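Local structure of branched-chain alpha-ketoacid decarboxylase (Lactococcus lactis, 2VBF) at residues K305-S310 against Q421-S426; I396-G401 against F405-I410; R417-P422 against I427-P432. The protein probably decarboxylates branched-chain and aromatic alpha-keto acids to aldehydes, using thiamine diphosphate held with a magnesium ion. All blocks are in the same frame, centred on the assembly; numbering follows the deposited sequence. Where two conformers were deposited one is given.

Contact 1 (K305-S310 against Q421-S426); sequences KLTDSS and QPLWGS. With TPP (thiamine diphosphate), chain F.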
loop_
_atom_site.group_PDB
_atom_site.type_symbol
_atom_site.label_atom_id
_atom_site.label_comp_id
_atom_site.label_asym_id
_atom_site.label_seq_id
_atom_site.Cartn_x
_atom_site.Cartn_y
_atom_site.Cartn_z
ATOM N N LYS A 305 -19.618 -14.773 11.542
ATOM C CA LYS A 305 -20.006 -13.378 11.661
ATOM C C LYS A 305 -20.860 -13.015 10.465
ATOM O O LYS A 305 -20.477 -13.275 9.329
ATOM C CB LYS A 305 -18.814 -12.424 11.795
ATOM C CG LYS A 305 -18.071 -12.569 13.121
ATOM C CD LYS A 305 -17.047 -11.464 13.331
ATOM C CE LYS A 305 -16.377 -11.565 14.693
ATOM N NZ LYS A 305 -15.354 -10.501 14.926
ATOM N N LEU A 306 -22.004 -12.399 10.753
ATOM C CA LEU A 306 -22.982 -12.032 9.750
ATOM C C LEU A 306 -22.695 -10.632 9.204
ATOM O O LEU A 306 -22.888 -9.642 9.895
ATOM C CB LEU A 306 -24.382 -12.090 10.361
ATOM C CG LEU A 306 -24.736 -13.482 10.918
ATOM C CD1 LEU A 306 -25.842 -13.416 12.009
ATOM C CD2 LEU A 306 -25.105 -14.411 9.758
ATOM N N THR A 307 -22.221 -10.574 7.961
ATOM C CA THR A 307 -21.803 -9.312 7.328
ATOM C C THR A 307 -22.662 -9.041 6.086
ATOM O O THR A 307 -23.366 -9.933 5.609
ATOM C CB THR A 307 -20.288 -9.324 6.932
ATOM O OG1 THR A 307 -20.078 -10.111 5.752
ATOM C CG2 THR A 307 -19.406 -9.852 8.095
ATOM N N ASP A 308 -22.591 -7.830 5.525
ATOM C CA ASP A 308 -23.458 -7.520 4.366
ATOM C C ASP A 308 -23.290 -8.504 3.198
ATOM O O ASP A 308 -24.277 -9.054 2.691
ATOM C CB ASP A 308 -23.361 -6.038 3.897
ATOM C CG ASP A 308 -21.964 -5.606 3.447
ATOM O OD1 ASP A 308 -20.962 -6.315 3.698
ATOM O OD2 ASP A 308 -21.881 -4.507 2.830
ATOM N N SER A 309 -22.050 -8.770 2.802
ATOM C CA SER A 309 -21.770 -9.594 1.611
ATOM C C SER A 309 -22.031 -11.095 1.808
ATOM O O SER A 309 -22.128 -11.839 0.825
ATOM C CB SER A 309 -20.326 -9.393 1.143
ATOM O OG SER A 309 -20.054 -8.023 0.901
ATOM N N SER A 310 -22.132 -11.521 3.064
ATOM C CA SER A 310 -22.314 -12.929 3.434
ATOM C C SER A 310 -23.728 -13.241 3.947
ATOM O O SER A 310 -24.009 -14.372 4.369
ATOM C CB SER A 310 -21.283 -13.337 4.497
ATOM O OG SER A 310 -21.369 -12.536 5.657
ATOM N N GLN A 421 -12.325 -13.014 0.639
ATOM C CA GLN A 421 -12.165 -11.992 1.677
ATOM C C GLN A 421 -13.385 -11.068 1.678
ATOM O O GLN A 421 -13.266 -9.878 1.417
ATOM C CB GLN A 421 -10.877 -11.213 1.407
ATOM C CG GLN A 421 -10.345 -10.395 2.569
ATOM C CD GLN A 421 -9.261 -9.425 2.151
ATOM O OE1 GLN A 421 -9.358 -8.780 1.094
ATOM N NE2 GLN A 421 -8.220 -9.308 2.968
ATOM N N PRO A 422 -14.574 -11.613 1.972
ATOM C CA PRO A 422 -15.803 -10.811 1.826
ATOM C C PRO A 422 -16.040 -9.702 2.847
ATOM O O PRO A 422 -16.813 -8.779 2.562
ATOM C CB PRO A 422 -16.912 -11.859 1.940
ATOM C CG PRO A 422 -16.315 -12.956 2.757
ATOM C CD PRO A 422 -14.870 -12.992 2.402
ATOM N N LEU A 423 -15.437 -9.802 4.031
ATOM C CA LEU A 423 -15.571 -8.736 5.031
ATOM C C LEU A 423 -14.632 -7.563 4.697
ATOM O O LEU A 423 -15.078 -6.432 4.486
ATOM C CB LEU A 423 -15.293 -9.253 6.451
ATOM C CG LEU A 423 -15.200 -8.152 7.518
ATOM C CD1 LEU A 423 -16.479 -7.268 7.541
ATOM C CD2 LEU A 423 -14.920 -8.748 8.906
ATOM N N TRP A 424 -13.328 -7.818 4.663
ATOM C CA TRP A 424 -12.394 -6.735 4.408
ATOM C C TRP A 424 -12.494 -6.295 2.945
ATOM O O TRP A 424 -12.623 -5.104 2.663
ATOM C CB TRP A 424 -10.969 -7.084 4.826
ATOM C CG TRP A 424 -10.055 -5.883 4.861
ATOM C CD1 TRP A 424 -8.884 -5.730 4.174
ATOM C CD2 TRP A 424 -10.248 -4.660 5.596
ATOM N NE1 TRP A 424 -8.322 -4.502 4.450
ATOM C CE2 TRP A 424 -9.140 -3.823 5.318
ATOM C CE3 TRP A 424 -11.234 -4.207 6.486
ATOM C CZ2 TRP A 424 -9.007 -2.547 5.881
ATOM C CZ3 TRP A 424 -11.098 -2.952 7.048
ATOM C CH2 TRP A 424 -10.010 -2.130 6.732
ATOM N N GLY A 425 -12.511 -7.260 2.031
ATOM C CA GLY A 425 -12.806 -6.994 0.622
ATOM C C GLY A 425 -11.863 -6.068 -0.119
ATOM O O GLY A 425 -12.307 -5.186 -0.855
ATOM N N SER A 426 -10.570 -6.300 0.039
ATOM C CA SER A 426 -9.543 -5.447 -0.546
ATOM C C SER A 426 -9.095 -6.002 -1.890
ATOM O O SER A 426 -8.368 -6.998 -1.944
ATOM C CB SER A 426 -8.343 -5.323 0.398
ATOM O OG SER A 426 -7.455 -4.319 -0.063
HETATM N "N1'" TPP F . -9.955 -0.497 -3.661
HETATM C "C2'" TPP F . -9.643 -1.552 -2.844
HETATM C CM2 TPP F . -8.251 -1.656 -2.287
HETATM N "N3'" TPP F . -10.611 -2.479 -2.545
HETATM C "C4'" TPP F . -11.888 -2.361 -3.050
HETATM N "N4'" TPP F . -12.783 -3.263 -2.721
HETATM C "C5'" TPP F . -12.209 -1.301 -3.905
HETATM C "C6'" TPP F . -11.232 -0.362 -4.207
HETATM C "C7'" TPP F . -13.589 -1.160 -4.505
HETATM N N3 TPP F . -13.889 -2.218 -5.465
HETATM C C2 TPP F . -14.591 -3.383 -5.215
HETATM S S1 TPP F . -14.786 -4.382 -6.472
HETATM C C5 TPP F . -14.002 -3.330 -7.424
HETATM C C4 TPP F . -13.555 -2.175 -6.782
HETATM C CM4 TPP F . -12.810 -1.047 -7.441
HETATM C C6 TPP F . -13.853 -3.681 -8.891
HETATM C C7 TPP F . -13.096 -4.972 -9.163
HETATM O O7 TPP F . -13.042 -5.104 -10.563
HETATM P PA TPP F . -12.473 -6.419 -11.265
HETATM O O1A TPP F . -11.291 -6.980 -10.506
HETATM O O2A TPP F . -12.119 -6.059 -12.695
HETATM O O3A TPP F . -13.696 -7.464 -11.097
HETATM P PB TPP F . -14.952 -7.702 -12.098
HETATM O O1B TPP F . -16.184 -7.413 -11.287
HETATM O O2B TPP F . -14.903 -9.160 -12.454
HETATM O O3B TPP F . -14.833 -6.829 -13.316
HETATM O O HOH W 1 -19.013 -8.210 4.146
HETATM O O HOH W 2 -17.484 -7.849 0.057
#

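Contact 2 (I396-G401 against F405-I410); sequences IVAEQG and FGASTI. With TPP (thiamine diphosphate), chain F.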
loop_
_atom_site.group_PDB
_atom_site.type_symbol
_atom_site.label_atom_id
_atom_site.label_comp_id
_atom_site.label_asym_id
_atom_site.label_seq_id
_atom_site.Cartn_x
_atom_site.Cartn_y
_atom_site.Cartn_z
ATOM N N ILE A 396 -9.406 -23.072 -4.195
ATOM C CA ILE A 396 -9.969 -22.035 -5.069
ATOM C C ILE A 396 -9.832 -20.689 -4.369
ATOM O O ILE A 396 -10.261 -20.532 -3.227
ATOM C CB ILE A 396 -11.446 -22.301 -5.427
ATOM C CG1 ILE A 396 -11.560 -23.508 -6.379
ATOM C CG2 ILE A 396 -12.070 -21.065 -6.077
ATOM C CD1 ILE A 396 -12.971 -23.731 -6.955
ATOM N N VAL A 397 -9.222 -19.730 -5.052
ATOM C CA VAL A 397 -9.055 -18.380 -4.503
ATOM C C VAL A 397 -9.799 -17.432 -5.436
ATOM O O VAL A 397 -9.597 -17.474 -6.656
ATOM C CB VAL A 397 -7.561 -17.991 -4.382
ATOM C CG1 VAL A 397 -7.404 -16.660 -3.638
ATOM C CG2 VAL A 397 -6.733 -19.096 -3.724
ATOM N N ALA A 398 -10.687 -16.606 -4.883
ATOM C CA ALA A 398 -11.572 -15.775 -5.714
ATOM C C ALA A 398 -11.671 -14.326 -5.235
ATOM O O ALA A 398 -12.048 -14.054 -4.098
ATOM C CB ALA A 398 -12.945 -16.391 -5.822
ATOM N N GLU A 399 -11.357 -13.409 -6.144
ATOM C CA GLU A 399 -11.285 -11.986 -5.827
ATOM C C GLU A 399 -12.672 -11.336 -5.810
ATOM O O GLU A 399 -13.576 -11.745 -6.544
ATOM C CB GLU A 399 -10.407 -11.284 -6.863
ATOM C CG GLU A 399 -10.111 -9.800 -6.583
ATOM C CD GLU A 399 -9.489 -9.612 -5.225
ATOM O OE1 GLU A 399 -8.252 -9.695 -5.129
ATOM O OE2 GLU A 399 -10.246 -9.402 -4.257
ATOM N N GLN A 400 -12.825 -10.317 -4.970
ATOM C CA GLN A 400 -14.020 -9.465 -4.982
ATOM C C GLN A 400 -14.276 -8.969 -6.413
ATOM O O GLN A 400 -13.354 -8.542 -7.105
ATOM C CB GLN A 400 -13.856 -8.289 -4.007
ATOM C CG GLN A 400 -13.743 -8.718 -2.534
ATOM C CD GLN A 400 -14.921 -9.567 -2.092
ATOM O OE1 GLN A 400 -16.053 -9.083 -1.991
ATOM N NE2 GLN A 400 -14.664 -10.848 -1.825
ATOM N N GLY A 401 -15.540 -9.049 -6.824
ATOM C CA GLY A 401 -15.926 -8.891 -8.217
ATOM C C GLY A 401 -16.690 -10.104 -8.699
ATOM O O GLY A 401 -17.168 -10.922 -7.906
ATOM N N PHE A 405 -18.296 -13.678 -6.447
ATOM C CA PHE A 405 -19.725 -13.982 -6.434
ATOM C C PHE A 405 -20.093 -15.217 -7.264
ATOM O O PHE A 405 -20.979 -15.971 -6.877
ATOM C CB PHE A 405 -20.540 -12.744 -6.781
ATOM C CG PHE A 405 -20.442 -11.691 -5.723
ATOM C CD1 PHE A 405 -21.025 -11.900 -4.476
ATOM C CD2 PHE A 405 -19.717 -10.533 -5.935
ATOM C CE1 PHE A 405 -20.914 -10.945 -3.464
ATOM C CE2 PHE A 405 -19.608 -9.570 -4.934
ATOM C CZ PHE A 405 -20.200 -9.782 -3.693
ATOM N N GLY A 406 -19.357 -15.456 -8.344
ATOM C CA GLY A 406 -19.492 -16.694 -9.107
ATOM C C GLY A 406 -18.932 -17.925 -8.416
ATOM O O GLY A 406 -19.613 -18.959 -8.311
ATOM N N ALA A 407 -17.687 -17.827 -7.956
ATOM C CA ALA A 407 -17.002 -18.981 -7.385
ATOM C C ALA A 407 -17.593 -19.373 -6.025
ATOM O O ALA A 407 -17.494 -20.533 -5.619
ATOM C CB ALA A 407 -15.510 -18.712 -7.258
ATOM N N SER A 408 -18.192 -18.416 -5.317
ATOM C CA SER A 408 -18.615 -18.643 -3.933
ATOM C C SER A 408 -19.684 -19.732 -3.816
ATOM O O SER A 408 -19.756 -20.406 -2.787
ATOM C CB SER A 408 -19.108 -17.352 -3.259
ATOM O OG SER A 408 -20.336 -16.911 -3.808
ATOM N N THR A 409 -20.487 -19.928 -4.858
ATOM C CA THR A 409 -21.579 -20.927 -4.786
ATOM C C THR A 409 -21.227 -22.297 -5.377
ATOM O O THR A 409 -22.078 -23.190 -5.404
ATOM C CB THR A 409 -22.873 -20.414 -5.447
ATOM O OG1 THR A 409 -22.560 -19.896 -6.742
ATOM C CG2 THR A 409 -23.530 -19.331 -4.571
ATOM N N ILE A 410 -19.985 -22.478 -5.813
ATOM C CA ILE A 410 -19.585 -23.781 -6.348
ATOM C C ILE A 410 -19.366 -24.786 -5.205
ATOM O O ILE A 410 -18.848 -24.455 -4.137
ATOM C CB ILE A 410 -18.369 -23.698 -7.328
ATOM C CG1 ILE A 410 -17.030 -23.595 -6.592
ATOM C CG2 ILE A 410 -18.546 -22.550 -8.321
ATOM C CD1 ILE A 410 -16.336 -24.929 -6.431
HETATM N "N1'" TPP F . -9.955 -0.497 -3.661
HETATM C "C2'" TPP F . -9.643 -1.552 -2.844
HETATM C CM2 TPP F . -8.251 -1.656 -2.287
HETATM N "N3'" TPP F . -10.611 -2.479 -2.545
HETATM C "C4'" TPP F . -11.888 -2.361 -3.050
HETATM N "N4'" TPP F . -12.783 -3.263 -2.721
HETATM C "C5'" TPP F . -12.209 -1.301 -3.905
HETATM C "C6'" TPP F . -11.232 -0.362 -4.207
HETATM C "C7'" TPP F . -13.589 -1.160 -4.505
HETATM N N3 TPP F . -13.889 -2.218 -5.465
HETATM C C2 TPP F . -14.591 -3.383 -5.215
HETATM S S1 TPP F . -14.786 -4.382 -6.472
HETATM C C5 TPP F . -14.002 -3.330 -7.424
HETATM C C4 TPP F . -13.555 -2.175 -6.782
HETATM C CM4 TPP F . -12.810 -1.047 -7.441
HETATM C C6 TPP F . -13.853 -3.681 -8.891
HETATM C C7 TPP F . -13.096 -4.972 -9.163
HETATM O O7 TPP F . -13.042 -5.104 -10.563
HETATM P PA TPP F . -12.473 -6.419 -11.265
HETATM O O1A TPP F . -11.291 -6.980 -10.506
HETATM O O2A TPP F . -12.119 -6.059 -12.695
HETATM O O3A TPP F . -13.696 -7.464 -11.097
HETATM P PB TPP F . -14.952 -7.702 -12.098
HETATM O O1B TPP F . -16.184 -7.413 -11.287
HETATM O O2B TPP F . -14.903 -9.160 -12.454
HETATM O O3B TPP F . -14.833 -6.829 -13.316
#

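Contact 3 (R417-P422 against I427-P432); sequences RFIGQP and IGYTFP. With TPP (thiamine diphosphate), chain F.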
loop_
_atom_site.group_PDB
_atom_site.type_symbol
_atom_site.label_atom_id
_atom_site.label_comp_id
_atom_site.label_asym_id
_atom_site.label_seq_id
_atom_site.Cartn_x
_atom_site.Cartn_y
_atom_site.Cartn_z
ATOM N N ARG A 417 -10.360 -26.504 -0.635
ATOM C CA ARG A 417 -10.511 -25.309 0.168
ATOM C C ARG A 417 -10.814 -24.091 -0.690
ATOM O O ARG A 417 -10.721 -24.143 -1.914
ATOM C CB ARG A 417 -9.264 -25.112 0.993
ATOM C CG ARG A 417 -9.089 -26.263 1.953
ATOM C CD ARG A 417 -8.098 -25.957 3.016
ATOM N NE ARG A 417 -6.714 -26.051 2.551
ATOM C CZ ARG A 417 -6.061 -27.191 2.310
ATOM N NH1 ARG A 417 -6.675 -28.364 2.434
ATOM N NH2 ARG A 417 -4.789 -27.155 1.919
ATOM N N PHE A 418 -11.193 -23.017 -0.011
ATOM C CA PHE A 418 -11.568 -21.760 -0.642
ATOM C C PHE A 418 -10.924 -20.625 0.147
ATOM O O PHE A 418 -10.857 -20.665 1.385
ATOM C CB PHE A 418 -13.087 -21.636 -0.619
ATOM C CG PHE A 418 -13.629 -20.491 -1.417
ATOM C CD1 PHE A 418 -14.015 -20.672 -2.737
ATOM C CD2 PHE A 418 -13.791 -19.232 -0.837
ATOM C CE1 PHE A 418 -14.549 -19.611 -3.477
ATOM C CE2 PHE A 418 -14.318 -18.181 -1.569
ATOM C CZ PHE A 418 -14.697 -18.372 -2.891
ATOM N N ILE A 419 -10.446 -19.619 -0.577
ATOM C CA ILE A 419 -10.009 -18.373 0.012
ATOM C C ILE A 419 -10.739 -17.217 -0.695
ATOM O O ILE A 419 -10.655 -17.053 -1.913
ATOM C CB ILE A 419 -8.501 -18.186 -0.070
ATOM C CG1 ILE A 419 -7.793 -19.215 0.813
ATOM C CG2 ILE A 419 -8.146 -16.735 0.332
ATOM C CD1 ILE A 419 -6.255 -19.151 0.751
ATOM N N GLY A 420 -11.502 -16.476 0.097
ATOM C CA GLY A 420 -12.152 -15.239 -0.314
ATOM C C GLY A 420 -12.168 -14.307 0.894
ATOM O O GLY A 420 -12.043 -14.749 2.035
ATOM N N GLN A 421 -12.325 -13.014 0.639
ATOM C CA GLN A 421 -12.165 -11.992 1.677
ATOM C C GLN A 421 -13.385 -11.068 1.678
ATOM O O GLN A 421 -13.266 -9.878 1.417
ATOM C CB GLN A 421 -10.877 -11.213 1.407
ATOM C CG GLN A 421 -10.345 -10.395 2.569
ATOM C CD GLN A 421 -9.261 -9.425 2.151
ATOM O OE1 GLN A 421 -9.358 -8.780 1.094
ATOM N NE2 GLN A 421 -8.220 -9.308 2.968
ATOM N N PRO A 422 -14.574 -11.613 1.972
ATOM C CA PRO A 422 -15.803 -10.811 1.826
ATOM C C PRO A 422 -16.040 -9.702 2.847
ATOM O O PRO A 422 -16.813 -8.779 2.562
ATOM C CB PRO A 422 -16.912 -11.859 1.940
ATOM C CG PRO A 422 -16.315 -12.956 2.757
ATOM C CD PRO A 422 -14.870 -12.992 2.402
ATOM N N ILE A 427 -9.527 -5.371 -2.981
ATOM C CA ILE A 427 -9.200 -5.916 -4.290
ATOM C C ILE A 427 -7.694 -5.911 -4.513
ATOM O O ILE A 427 -7.001 -4.963 -4.127
ATOM C CB ILE A 427 -9.953 -5.254 -5.481
ATOM C CG1 ILE A 427 -9.677 -3.750 -5.619
ATOM C CG2 ILE A 427 -11.465 -5.527 -5.370
ATOM C CD1 ILE A 427 -9.993 -3.196 -7.026
ATOM N N GLY A 428 -7.216 -6.979 -5.155
ATOM C CA GLY A 428 -5.802 -7.220 -5.361
ATOM C C GLY A 428 -5.243 -8.232 -4.382
ATOM O O GLY A 428 -4.263 -8.892 -4.681
ATOM N N TYR A 429 -5.859 -8.314 -3.198
ATOM C CA TYR A 429 -5.482 -9.260 -2.156
ATOM C C TYR A 429 -5.196 -10.664 -2.696
ATOM O O TYR A 429 -4.202 -11.289 -2.319
ATOM C CB TYR A 429 -6.592 -9.337 -1.078
ATOM C CG TYR A 429 -6.496 -10.565 -0.198
ATOM C CD1 TYR A 429 -5.586 -10.626 0.837
ATOM C CD2 TYR A 429 -7.318 -11.666 -0.422
ATOM C CE1 TYR A 429 -5.499 -11.765 1.640
ATOM C CE2 TYR A 429 -7.234 -12.810 0.369
ATOM C CZ TYR A 429 -6.306 -12.848 1.394
ATOM O OH TYR A 429 -6.205 -13.984 2.179
ATOM N N THR A 430 -6.089 -11.162 -3.551
ATOM C CA THR A 430 -6.082 -12.586 -3.894
ATOM C C THR A 430 -4.841 -13.088 -4.637
ATOM O O THR A 430 -4.505 -14.274 -4.534
ATOM C CB THR A 430 -7.337 -13.017 -4.687
ATOM O OG1 THR A 430 -7.474 -12.196 -5.849
ATOM C CG2 THR A 430 -8.586 -12.934 -3.786
ATOM N N PHE A 431 -4.179 -12.221 -5.390
ATOM C CA PHE A 431 -3.035 -12.662 -6.173
ATOM C C PHE A 431 -1.851 -13.015 -5.259
ATOM O O PHE A 431 -1.448 -14.176 -5.206
ATOM C CB PHE A 431 -2.711 -11.716 -7.349
ATOM C CG PHE A 431 -1.488 -12.130 -8.142
ATOM C CD1 PHE A 431 -1.340 -13.449 -8.600
ATOM C CD2 PHE A 431 -0.502 -11.213 -8.444
ATOM C CE1 PHE A 431 -0.193 -13.825 -9.325
ATOM C CE2 PHE A 431 0.649 -11.591 -9.152
ATOM C CZ PHE A 431 0.784 -12.898 -9.607
ATOM N N PRO A 432 -1.321 -12.054 -4.472
ATOM C CA PRO A 432 -0.291 -12.499 -3.524
ATOM C C PRO A 432 -0.798 -13.551 -2.520
ATOM O O PRO A 432 -0.059 -14.468 -2.136
ATOM C CB PRO A 432 0.125 -11.199 -2.812
ATOM C CG PRO A 432 -0.339 -10.081 -3.709
ATOM C CD PRO A 432 -1.563 -10.602 -4.399
HETATM N "N1'" TPP F . -9.955 -0.497 -3.661
HETATM C "C2'" TPP F . -9.643 -1.552 -2.844
HETATM C CM2 TPP F . -8.251 -1.656 -2.287
HETATM N "N3'" TPP F . -10.611 -2.479 -2.545
HETATM C "C4'" TPP F . -11.888 -2.361 -3.050
HETATM N "N4'" TPP F . -12.783 -3.263 -2.721
HETATM C "C5'" TPP F . -12.209 -1.301 -3.905
HETATM C "C6'" TPP F . -11.232 -0.362 -4.207
HETATM C "C7'" TPP F . -13.589 -1.160 -4.505
HETATM N N3 TPP F . -13.889 -2.218 -5.465
HETATM C C2 TPP F . -14.591 -3.383 -5.215
HETATM S S1 TPP F . -14.786 -4.382 -6.472
HETATM C C5 TPP F . -14.002 -3.330 -7.424
HETATM C C4 TPP F . -13.555 -2.175 -6.782
HETATM C CM4 TPP F . -12.810 -1.047 -7.441
HETATM C C6 TPP F . -13.853 -3.681 -8.891
HETATM C C7 TPP F . -13.096 -4.972 -9.163
HETATM O O7 TPP F . -13.042 -5.104 -10.563
HETATM P PA TPP F . -12.473 -6.419 -11.265
HETATM O O1A TPP F . -11.291 -6.980 -10.506
HETATM O O2A TPP F . -12.119 -6.059 -12.695
HETATM O O3A TPP F . -13.696 -7.464 -11.097
HETATM P PB TPP F . -14.952 -7.702 -12.098
HETATM O O1B TPP F . -16.184 -7.413 -11.287
HETATM O O2B TPP F . -14.903 -9.160 -12.454
HETATM O O3B TPP F . -14.833 -6.829 -13.316
#

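Contact 1 (K305-S310 against Q421-S426)
Thr307 and Leu423 meet methyl to methyl, CG2 of Thr307 lying 3.9 Å from CD1 of Leu423, and the two side chains cross at about a right angle. A chi1 of 76° turns CG2 of Thr307 away from its own carbonyl carbon and lodges OG1 between the two main-chain branches. One residue thereby offers two chemistries, a methyl for the leucine and a hydroxyl for a polar network. That hydroxyl accepts a bond from Ser310 OG, 2.7 Å from Thr307 OG1, and donates its own hydrogen bond to a water.

Pro422, which loses the most surface here, faces Ser309 with the two CB atoms 4.3 Å apart. No direct hydrogen bond joins the segments; instead two waters converge on Pro422 O. The first accepts from Thr307 OG1 and donates to Asp308 OD1 and to Pro422 O, 2.8 Å from the latter. The second accepts from Ser309 OG at 2.7 Å and likewise donates to Pro422 O.

Residues 305-310 belong to the central domain of this thiamine diphosphate enzyme, residues 421-426 to the C-terminal cofactor-binding domain. Beyond the proline the chain turns, and Gly425 O accepts a bond from N4' of the cofactor aminopyrimidine at 2.7 Å (169° at the hydrogen). Ser426 N is held at 3.0 Å by Gln421 OE1, which it approaches from above the carbonyl plane. The second subunit closes in too: its His135 bonds Asp308 OD2, and its His136 bonds Trp424 O.

The chemistry thus pairs a small apolar touch with water-mediated adhesion. Because Thr307 OG1 and the first water each accept one bond and donate onward, the run from Ser310 OG to Pro422 O is probably cooperative.

Contact 2 (I396-G401 against F405-I410)
As strand 394-398 gives way to helix 402-407, the chain doubles back so that the CA atoms of Ala398 and Ala407 lie 6.5 Å apart, with those of Gly401 and Phe405 at a similar separation. Gly401, the N-cap residue, takes a weak but almost straight bond from Phe405 N to its O (3.3 Å, 178°). A chi1 of -67° sets the Phe405 ring beside its own N, and the same carbonyl oxygen lies 3.2 Å from Phe405 CD2, approaching the ring obliquely, while the ring also packs on helix 556-568. Farther along, Ala398 CB and Ala407 CB press together at 3.7 Å, a methyl pair whose small size lets helix and strand lie close. This is the strand-to-helix half of a beta-alpha-beta unit, strand 394-398, helix 402-407 and strand 417-419, and the turn between strand and helix faces the cofactor: Gly401 CA is 3.4 Å from diphosphate oxygen O1B of thiamine diphosphate. Just before it, Gln400 N bonds Glu399 OE2 at 2.8 Å, meeting that oxygen on its anti side. At the other end Ile396 and Ile410 reach tip to tip, their CD1 atoms 3.6 Å apart, although Ile410 was modelled in two conformers and this touch is less certain.

Contact 3 (R417-P422 against I427-P432)
Tyr429 lies across Gln421, its side chain running out from just before helix 430-440 toward strand 417-419. CB sits 3.6 Å from Gln421 OE1, an oxygen already bonded to Ser426 N, and chi1 of 163° carries CG away from the backbone N and toward the glutamine, 3.6 Å from the same oxygen. From there the ring is stacked against the amide, their planes 25° apart. Gln421 NE2 stands over one ring face, offset toward the rim and 3.6 Å from CD1 of Tyr429, while CD2 of Tyr429, across the ring from CD1, is 3.9 Å from Gln421 CD of the same amide. Farther out, CE2 of Tyr429 meets Ile419 CG2 at 4.0 Å, the methyl coming in at the ring edge near its plane. The tip, OH, lies 3.8 Å from that methyl and is hydrogen-bonded to Asp80 OD1 of helix 72-86. Two residues earlier, Ile427 bridges both cofactor rings: CG1 lies against the aminopyrimidine, CD1 beside the thiazolium methyl CM4, consistent with the bulky residue that supports the V conformation in related enzymes. The tyrosine therefore fills the angle between strand 417-419, helix 430-440 and helix 72-86, while its neighbour Thr430 packs on strand 445-451.

The three contacts gather round one thiamine diphosphate, their centres about 13 Å (contacts 1 and 2), about 12 Å (1 and 3) and about 9 Å (2 and 3) apart. Contact 2 is nested within the long loop that contact 1 closes; contact 3 then follows contact 2 and shares Gln421 and Pro422 with contact 1. Contacts 2 and 3 rest on adjacent strands, 394-398 and 417-419, of the parallel sheet of the C-terminal domain. Glu399 OE1 probably bonds Thr430 OG1 between them. Contact 1 alone brings in the central domain. Cofactor-lining loops at successive strand ends are thus tied to each other and, through contact 1, to a second domain.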